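Local coordinates for protein lysozyme, putative (Bacillus anthracis, PDB 2WAG) that probably cleaves the glycan strands of bacterial cell-wall peptidoglycan as a family GH25 lysozyme, apparently with retention of anomeric configuration, at residues L152-K155 against D156-Q160. Residues are numbered along the deposited sequence; the frame is centred on the assembly and turned at random. Where two conformers were deposited one is given.
Sequences LYIK and DAYPQ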
# COMPACT_ATOMS: atom_id res chain seq x y z
N LEU A 152 -12.66 -2.25 14.57
CA LEU A 152 -12.28 -2.94 15.81
C LEU A 152 -12.01 -2.02 17.01
O LEU A 152 -12.02 -2.48 18.15
CB LEU A 152 -11.05 -3.82 15.55
CG LEU A 152 -11.32 -5.16 14.87
CD1 LEU A 152 -10.03 -5.76 14.33
CD2 LEU A 152 -12.00 -6.13 15.82
N TYR A 153 -11.76 -0.73 16.79
CA TYR A 153 -11.42 0.15 17.85
C TYR A 153 -12.17 1.48 17.90
O TYR A 153 -12.26 2.04 18.91
CB TYR A 153 -9.94 0.41 17.83
CG TYR A 153 -9.09 -0.83 17.91
CD1 TYR A 153 -9.26 -1.73 18.93
CD2 TYR A 153 -8.15 -1.11 16.97
CE1 TYR A 153 -8.47 -2.87 18.99
CE2 TYR A 153 -7.39 -2.22 17.02
CZ TYR A 153 -7.55 -3.09 18.04
OH TYR A 153 -6.77 -4.22 18.07
N ILE A 154 -12.56 2.01 16.75
CA ILE A 154 -13.04 3.39 16.67
C ILE A 154 -14.56 3.47 16.52
O ILE A 154 -15.19 4.40 17.02
CB ILE A 154 -12.36 4.16 15.50
CG1 ILE A 154 -10.82 4.00 15.48
CG2 ILE A 154 -12.82 5.64 15.48
CD1 ILE A 154 -10.13 4.33 16.80
N LYS A 155 -15.13 2.50 15.81
CA LYS A 155 -16.57 2.43 15.59
C LYS A 155 -17.32 2.51 16.92
O LYS A 155 -16.87 1.95 17.94
CB LYS A 155 -16.86 1.09 14.90
CG LYS A 155 -18.30 0.84 14.53
CD LYS A 155 -18.49 -0.64 14.17
CE LYS A 155 -19.88 -0.85 13.65
NZ LYS A 155 -20.02 -2.26 13.24
N ASP A 156 -18.47 3.19 16.92
CA ASP A 156 -19.28 3.33 18.14
C ASP A 156 -18.46 3.92 19.31
O ASP A 156 -18.59 3.49 20.47
CB ASP A 156 -19.86 1.96 18.56
CG ASP A 156 -20.72 1.33 17.49
OD1 ASP A 156 -21.54 2.05 16.89
OD2 ASP A 156 -20.58 0.10 17.27
N ALA A 157 -17.62 4.89 19.02
CA ALA A 157 -16.72 5.45 20.02
C ALA A 157 -16.18 6.79 19.54
O ALA A 157 -16.47 7.25 18.44
CB ALA A 157 -15.60 4.45 20.32
N TYR A 158 -15.38 7.42 20.40
CA TYR A 158 -14.71 8.68 20.08
C TYR A 158 -15.59 9.72 19.40
O TYR A 158 -15.21 10.31 18.39
CB TYR A 158 -13.44 8.43 19.25
CG TYR A 158 -12.56 7.41 19.91
CD1 TYR A 158 -11.75 7.76 20.99
CD2 TYR A 158 -12.58 6.08 19.52
CE1 TYR A 158 -10.95 6.81 21.63
CE2 TYR A 158 -11.78 5.11 20.15
CZ TYR A 158 -10.96 5.49 21.21
OH TYR A 158 -10.15 4.57 21.85
N PRO A 159 -16.75 10.03 20.00
CA PRO A 159 -17.56 11.10 19.42
C PRO A 159 -16.88 12.47 19.54
O PRO A 159 -17.25 13.38 18.80
CB PRO A 159 -18.86 11.06 20.25
CG PRO A 159 -18.46 10.41 21.54
CD PRO A 159 -17.35 9.44 21.20
N GLN A 160 -15.87 12.59 20.40
CA GLN A 160 -15.16 13.84 20.61
C GLN A 160 -14.10 14.11 19.54
O GLN A 160 -13.44 15.13 19.59
CB GLN A 160 -14.51 13.92 22.01
CG GLN A 160 -13.32 13.01 22.31
CD GLN A 160 -13.67 11.56 22.66
OE1 GLN A 160 -14.72 11.03 22.30
NE2 GLN A 160 -12.76 10.90 23.40
O HOH W 1 -10.65 1.98 21.20
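Tyr158 folds back on Tyr153 and Ile154 of helix 147-154. It lies in the loop that leads to strand 162-166 of the TIM-barrel-like fold. The Tyr153 carbonyl is set against the ring edge, near the ring plane, with Tyr153 O 3.3 Å from Tyr158 CE2. The polar link is a water that bridges the same two residues. It donates to Tyr153 O at 2.8 Å and is hydrogen-bonded to Tyr158 OH at 2.7 Å.

The apolar part is Ile154. In the conformer given, Ile154 CD1 comes obliquely to Tyr158 CE2 at 3.8 Å; a second conformer makes this contact less certain. Leu126 and Ile130 of helix 119-137 also touch Tyr158.

The backbone reverses in a type II beta turn from Ile154 to Ala157. Ala157 CB lies 3.3 Å from Ile154 O. Ile154 and Ala157 also belong to the magnesium site.

Lys155 and Asp156 run side by side from the turn. Lys155 CG is anti to its backbone N (chi1 -178°) and the chain is extended, which lays its methylenes along the carboxylate. Lys155 NZ stays 4.7 Å from Asp156 OD2, so attraction between the charges is probably modest.

One water thus serves both Tyr153 O and the hydroxyl of buried Tyr158, and probably helps to fix the ring.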